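Long-range contacts in putative 6-pyruvoyl tetrahydrobiopterin synthase (Caenorhabditis elegans, PDB 2G64), which probably catalyses the zinc-dependent conversion of 7,8-dihydroneopterin triphosphate into 6-pyruvoyl tetrahydropterin, a step in tetrahydrobiopterin synthesis: residues S16-L21 and H84-K89; H44-V49 and I127-K132. The protein carries 1 engineered substitution. All blocks are in the same frame, centred on the assembly; numbering follows the deposited sequence. Where two conformers were deposited one is given.

Contact 1 of 2, residues S16-L21 and H84-K89; sequences SAAHRL and HRNLDK. With ZN (zinc ion), chain D.
Asp88 OD2 accepts the backbone N-H of Arg20 at 2.7 Å from Arg20 N, a fairly straight bond (162°) that reaches the syn side of the carboxylate from 28° out of its plane. The same oxygen lies 3.3 Å from His19 CB, while the other one, OD1, bonds to Ser99 OG. That hydroxyl also bonds His19 ND1, so the short aspartate, at the start of helix 87-90, stands one step behind Ser99 and backs the second-shell hydroxyl that holds the zinc ligand. With CG of His19 set between its backbone N and carbonyl carbon (chi1 81°), the ring turns from the helix to the zinc ion, and NE2 binds the metal at 2.1 Å.

Before the helix begins, the two segments run briefly parallel as neighbouring strands. Ala18 is gripped from both ends: its N donates to Arg85 O at 2.9 Å, and its O receives Leu87 N at 2.8 Å. Alanine suits this spot because Ala18 of a second subunit packs against it. Asn86 caps the helix, its OD1 taking Lys89 N at 3.2 Å from above the carbonyl plane, while ND2 reaches Asn42 O of that subunit. The small Ala17 CB makes room for the branched end of Leu87, 3.8 Å from CD2.

His84, probably a member of the charge relay, lays one ring face over Ser16 CB and meets His44 of the second subunit. The carboxylate linked through Ser99 to His19 would probably strengthen that imidazole as a zinc ligand, and the position of His84 is consistent with a catalytic site assembled between subunits.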
loop_
_atom_site.group_PDB
_atom_site.type_symbol
_atom_site.label_atom_id
_atom_site.label_comp_id
_atom_site.label_asym_id
_atom_site.label_seq_id
_atom_site.Cartn_x
_atom_site.Cartn_y
_atom_site.Cartn_z
ATOM N N SER A 16 16.133 8.870 2.131
ATOM C CA SER A 16 16.965 7.712 1.867
ATOM C C SER A 16 18.313 7.927 2.550
ATOM O O SER A 16 18.904 9.003 2.463
ATOM C CB SER A 16 17.096 7.491 0.357
ATOM O OG SER A 16 15.837 7.154 -0.211
ATOM N N ALA A 17 18.772 6.926 3.298
ATOM C CA ALA A 17 20.034 7.111 4.005
ATOM C C ALA A 17 20.752 5.787 4.186
ATOM O O ALA A 17 20.127 4.714 4.231
ATOM C CB ALA A 17 19.815 7.794 5.374
ATOM N N ALA A 18 22.073 5.876 4.304
ATOM C CA ALA A 18 22.886 4.736 4.687
ATOM C C ALA A 18 23.144 4.776 6.193
ATOM O O ALA A 18 23.189 5.849 6.805
ATOM C CB ALA A 18 24.241 4.779 3.918
ATOM N N HIS A 19 23.368 3.615 6.779
ATOM C CA HIS A 19 23.900 3.562 8.140
ATOM C C HIS A 19 24.561 2.226 8.434
ATOM O O HIS A 19 24.496 1.289 7.623
ATOM C CB HIS A 19 22.800 3.932 9.173
ATOM C CG HIS A 19 21.854 2.818 9.515
ATOM N ND1 HIS A 19 21.349 2.649 10.790
ATOM C CD2 HIS A 19 21.277 1.853 8.754
ATOM C CE1 HIS A 19 20.528 1.612 10.812
ATOM N NE2 HIS A 19 20.453 1.121 9.583
ATOM N N ARG A 20 25.244 2.170 9.572
ATOM C CA ARG A 20 25.755 0.916 10.114
ATOM C C ARG A 20 25.523 0.972 11.624
ATOM O O ARG A 20 25.812 1.995 12.266
ATOM C CB ARG A 20 27.250 0.800 9.808
ATOM C CG ARG A 20 27.898 -0.383 10.529
ATOM C CD ARG A 20 29.421 -0.282 10.473
ATOM N NE ARG A 20 30.006 -1.536 10.933
ATOM C CZ ARG A 20 31.180 -1.645 11.550
ATOM N NH1 ARG A 20 31.899 -0.563 11.835
ATOM N NH2 ARG A 20 31.621 -2.850 11.896
ATOM N N LEU A 21 24.971 -0.098 12.193
ATOM C CA LEU A 21 24.751 -0.141 13.635
ATOM C C LEU A 21 26.050 -0.610 14.293
ATOM O O LEU A 21 26.503 -1.743 14.068
ATOM C CB LEU A 21 23.583 -1.070 13.977
ATOM C CG LEU A 21 22.236 -0.562 13.435
ATOM C CD1 LEU A 21 21.143 -1.506 13.919
ATOM C CD2 LEU A 21 21.998 0.886 13.949
ATOM N N HIS A 84 19.587 11.389 1.577
ATOM C CA HIS A 84 20.767 11.059 0.754
ATOM C C HIS A 84 22.106 11.225 1.487
ATOM O O HIS A 84 23.130 11.569 0.893
ATOM C CB HIS A 84 20.722 11.828 -0.560
ATOM C CG HIS A 84 19.750 11.240 -1.533
ATOM N ND1 HIS A 84 18.396 11.490 -1.473
ATOM C CD2 HIS A 84 19.920 10.340 -2.532
ATOM C CE1 HIS A 84 17.778 10.806 -2.420
ATOM N NE2 HIS A 84 18.681 10.099 -3.077
ATOM N N ARG A 85 22.083 10.937 2.781
ATOM C CA ARG A 85 23.263 10.999 3.617
ATOM C C ARG A 85 23.561 9.655 4.278
ATOM O O ARG A 85 22.752 8.718 4.247
ATOM C CB ARG A 85 23.079 12.070 4.701
ATOM C CG ARG A 85 22.738 13.457 4.125
ATOM C CD ARG A 85 23.465 14.537 4.900
ATOM N NE ARG A 85 22.911 15.865 4.659
ATOM C CZ ARG A 85 23.447 16.759 3.834
ATOM N NH1 ARG A 85 24.553 16.470 3.161
ATOM N NH2 ARG A 85 22.875 17.947 3.681
ATOM N N ASN A 86 24.738 9.583 4.882
ATOM C CA ASN A 86 25.113 8.481 5.746
ATOM C C ASN A 86 24.950 8.945 7.211
ATOM O O ASN A 86 25.647 9.873 7.667
ATOM C CB ASN A 86 26.573 8.120 5.447
ATOM C CG ASN A 86 27.062 6.954 6.268
ATOM O OD1 ASN A 86 26.892 6.934 7.483
ATOM N ND2 ASN A 86 27.699 5.985 5.614
ATOM N N LEU A 87 24.010 8.332 7.935
ATOM C CA LEU A 87 23.636 8.840 9.263
ATOM C C LEU A 87 24.845 8.937 10.204
ATOM O O LEU A 87 25.057 9.957 10.851
ATOM C CB LEU A 87 22.528 7.999 9.890
ATOM C CG LEU A 87 21.207 7.882 9.109
ATOM C CD1 LEU A 87 20.175 7.113 9.969
ATOM C CD2 LEU A 87 20.694 9.266 8.780
ATOM N N ASP A 88 25.639 7.877 10.251
ATOM C CA ASP A 88 26.728 7.778 11.223
ATOM C C ASP A 88 27.908 8.671 10.881
ATOM O O ASP A 88 28.632 9.094 11.776
ATOM C CB ASP A 88 27.185 6.331 11.331
ATOM C CG ASP A 88 26.021 5.385 11.450
ATOM O OD1 ASP A 88 25.359 5.365 12.508
ATOM O OD2 ASP A 88 25.740 4.698 10.462
ATOM N N LYS A 89 28.104 8.937 9.591
ATOM C CA LYS A 89 29.262 9.694 9.122
ATOM C C LYS A 89 28.984 11.159 8.803
ATOM O O LYS A 89 29.878 12.009 8.887
ATOM C CB LYS A 89 29.902 9.009 7.913
ATOM C CG LYS A 89 30.434 7.613 8.260
ATOM C CD LYS A 89 31.093 6.970 7.076
ATOM C CE LYS A 89 31.455 5.526 7.392
ATOM N NZ LYS A 89 32.228 4.916 6.277
HETATM ZN ZN ZN D . 19.370 -0.651 9.117
HETATM O O HOH W 1 18.933 -1.507 10.671
#

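Contact 2 of 2, residues H44-V49 and I127-K132; sequences HGHNYV and IEETPK. With NA (sodium ion), chain B; ZN (zinc ion), chain D; NA (sodium ion), chain C.
Glu129 lies across the ring of His46, and its side chain can be followed outward from CB, which sits near the CE1 corner of Tyr48. Because CG is anti to the backbone N (chi1 169°), this methylene comes down almost on the ring normal of His46, 3.6 Å from its centroid and only 6° off, a CH-pi contact. The carboxylate follows, nearly parallel to the imidazole with 19° between the planes. At the tip OE2 bonds Ser101 OG and OE1 makes a weak bond to Asn133 ND2. A long acid suits this place: its aliphatic part covers the zinc ligand while its carboxylate, which probably serves in the charge relay, stays close to the metal site.

His46 NE2 binds the zinc ion at 2.1 Å alongside His44 and His19, and its ND1 is held by Asn47 OD1 of a second subunit. The motif beneath is an antiparallel hydrogen-bonded pair of the family's T-fold sheet: Val49 O receives Glu128 N at 2.9 Å and Val49 N donates to Glu128 O at 3.0 Å, after which the chain turns a corner at Glu129. Val49 and Glu128 side chains run side by side, and Glu128 OE1 accepts from a water that also binds a sodium ion, itself held by Asn47 O. Ile127 CG2 meets the ring of Tyr48 at its edge, 3.7 Å from CD1.

Thr130 OG1 takes Lys132 N at 3.1 Å in an ST turn, and its CG2 rests 3.9 Å from His46 ND1. With an alanine here, the Lys132 amide would probably be left without its side-chain acceptor and the His46 ring without a flanking methyl.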
loop_
_atom_site.group_PDB
_atom_site.type_symbol
_atom_site.label_atom_id
_atom_site.label_comp_id
_atom_site.label_asym_id
_atom_site.label_seq_id
_atom_site.Cartn_x
_atom_site.Cartn_y
_atom_site.Cartn_z
ATOM N N HIS A 44 24.645 -0.396 5.187
ATOM C CA HIS A 44 23.498 -0.790 4.383
ATOM C C HIS A 44 22.609 0.449 4.466
ATOM O O HIS A 44 23.093 1.531 4.848
ATOM C CB HIS A 44 22.806 -2.052 4.949
ATOM C CG HIS A 44 22.249 -1.885 6.339
ATOM N ND1 HIS A 44 23.046 -1.863 7.467
ATOM C CD2 HIS A 44 20.975 -1.709 6.778
ATOM C CE1 HIS A 44 22.289 -1.680 8.538
ATOM N NE2 HIS A 44 21.030 -1.584 8.147
ATOM N N GLY A 45 21.342 0.323 4.090
ATOM C CA GLY A 45 20.521 1.525 3.977
ATOM C C GLY A 45 19.034 1.269 3.943
ATOM O O GLY A 45 18.596 0.122 3.899
ATOM N N HIS A 46 18.260 2.348 3.984
ATOM C CA HIS A 46 16.802 2.233 4.050
ATOM C C HIS A 46 16.201 3.432 3.355
ATOM O O HIS A 46 16.808 4.507 3.334
ATOM C CB HIS A 46 16.285 2.198 5.508
ATOM C CG HIS A 46 16.818 1.061 6.320
ATOM N ND1 HIS A 46 16.447 -0.245 6.099
ATOM C CD2 HIS A 46 17.716 1.032 7.335
ATOM C CE1 HIS A 46 17.088 -1.033 6.947
ATOM N NE2 HIS A 46 17.862 -0.282 7.708
ATOM N N ASN A 47 15.000 3.264 2.791
ATOM C CA ASN A 47 14.099 4.404 2.617
ATOM C C ASN A 47 13.295 4.518 3.899
ATOM O O ASN A 47 12.524 3.626 4.222
ATOM C CB ASN A 47 13.141 4.157 1.459
ATOM C CG ASN A 47 13.866 3.815 0.180
ATOM O OD1 ASN A 47 14.774 4.531 -0.248
ATOM N ND2 ASN A 47 13.453 2.720 -0.445
ATOM N N TYR A 48 13.533 5.579 4.662
ATOM C CA TYR A 48 12.850 5.719 5.932
ATOM C C TYR A 48 11.566 6.506 5.659
ATOM O O TYR A 48 11.615 7.550 5.020
ATOM C CB TYR A 48 13.734 6.520 6.891
ATOM C CG TYR A 48 14.940 5.802 7.441
ATOM C CD1 TYR A 48 14.852 5.061 8.621
ATOM C CD2 TYR A 48 16.192 5.912 6.815
ATOM C CE1 TYR A 48 15.976 4.413 9.166
ATOM C CE2 TYR A 48 17.316 5.286 7.357
ATOM C CZ TYR A 48 17.202 4.532 8.515
ATOM O OH TYR A 48 18.312 3.925 9.025
ATOM N N VAL A 49 10.427 6.007 6.128
ATOM C CA VAL A 49 9.215 6.827 6.093
ATOM C C VAL A 49 9.146 7.635 7.407
ATOM O O VAL A 49 9.285 7.071 8.497
ATOM C CB VAL A 49 7.951 5.960 5.944
ATOM C CG1 VAL A 49 6.712 6.838 5.943
ATOM C CG2 VAL A 49 8.003 5.151 4.622
ATOM N N ILE A 127 8.886 6.568 12.600
ATOM C CA ILE A 127 9.867 6.202 11.581
ATOM C C ILE A 127 9.567 4.768 11.161
ATOM O O ILE A 127 9.499 3.887 12.002
ATOM C CB ILE A 127 11.312 6.273 12.145
ATOM C CG1 ILE A 127 11.743 7.750 12.326
ATOM C CG2 ILE A 127 12.292 5.511 11.231
ATOM C CD1 ILE A 127 11.855 8.548 11.010
ATOM N N GLU A 128 9.372 4.544 9.865
ATOM C CA GLU A 128 9.301 3.172 9.356
ATOM C C GLU A 128 10.625 2.893 8.666
ATOM O O GLU A 128 10.924 3.445 7.609
ATOM C CB GLU A 128 8.117 2.989 8.399
ATOM C CG GLU A 128 6.772 3.493 8.957
ATOM C CD GLU A 128 5.561 3.143 8.103
ATOM O OE1 GLU A 128 5.732 2.796 6.916
ATOM O OE2 GLU A 128 4.426 3.234 8.631
ATOM N N GLU A 129 11.423 2.052 9.292
ATOM C CA GLU A 129 12.717 1.670 8.762
ATOM C C GLU A 129 12.548 0.809 7.503
ATOM O O GLU A 129 13.287 0.971 6.533
ATOM C CB GLU A 129 13.417 0.902 9.863
ATOM C CG GLU A 129 14.656 0.192 9.507
ATOM C CD GLU A 129 15.023 -0.734 10.643
ATOM O OE1 GLU A 129 14.780 -1.950 10.518
ATOM O OE2 GLU A 129 15.479 -0.228 11.687
ATOM N N THR A 130 11.577 -0.104 7.553
ATOM C CA THR A 130 11.028 -0.778 6.377
ATOM C C THR A 130 9.521 -0.862 6.609
ATOM O O THR A 130 9.035 -0.504 7.681
ATOM C CB THR A 130 11.564 -2.216 6.229
ATOM O OG1 THR A 130 10.938 -3.042 7.202
ATOM C CG2 THR A 130 13.104 -2.270 6.413
ATOM N N PRO A 131 8.774 -1.315 5.602
ATOM C CA PRO A 131 7.327 -1.465 5.783
ATOM C C PRO A 131 6.934 -2.393 6.926
ATOM O O PRO A 131 5.785 -2.369 7.373
ATOM C CB PRO A 131 6.845 -1.986 4.410
ATOM C CG PRO A 131 7.907 -1.435 3.433
ATOM C CD PRO A 131 9.199 -1.634 4.221
ATOM N N LYS A 132 7.878 -3.173 7.426
ATOM C CA LYS A 132 7.598 -4.166 8.450
ATOM C C LYS A 132 8.081 -3.793 9.851
ATOM O O LYS A 132 7.740 -4.490 10.810
ATOM C CB LYS A 132 8.220 -5.516 8.083
ATOM C CG LYS A 132 7.537 -6.237 6.922
ATOM C CD LYS A 132 8.457 -7.301 6.320
ATOM C CE LYS A 132 8.893 -8.341 7.344
ATOM N NZ LYS A 132 7.852 -9.390 7.572
HETATM NA NA NA B . 10.113 2.062 5.035
HETATM ZN ZN ZN D . 19.370 -0.651 9.117
HETATM NA NA NA C . 25.791 -2.146 8.245
HETATM O O HOH W 2 7.482 1.739 5.099
HETATM O O HOH W 3 10.967 1.258 2.518
HETATM O O HOH W 1 18.933 -1.507 10.671
#

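How the contacts relate
Contacts 1 and 2 lie in the same mixed sheet, their centres about 12 Å apart, and touch directly because strands 6-19 and 44-57 are neighbours in it. Contact 1 adds the short strand 85-86 beside 6-19; contact 2 adds strand 122-128 beside 44-57, so four strands adjacent in the sheet are spanned. Along the chain the segments alternate: 16-21, 44-49, 84-89, 127-132. His19 N and His44 O, 2.9 Å apart, probably form a hydrogen bond between them. One zinc ion takes a ligand from contact 1 and two from contact 2, and this shared site joins the two contacts where strand 6-19 ends and strand 44-57 begins.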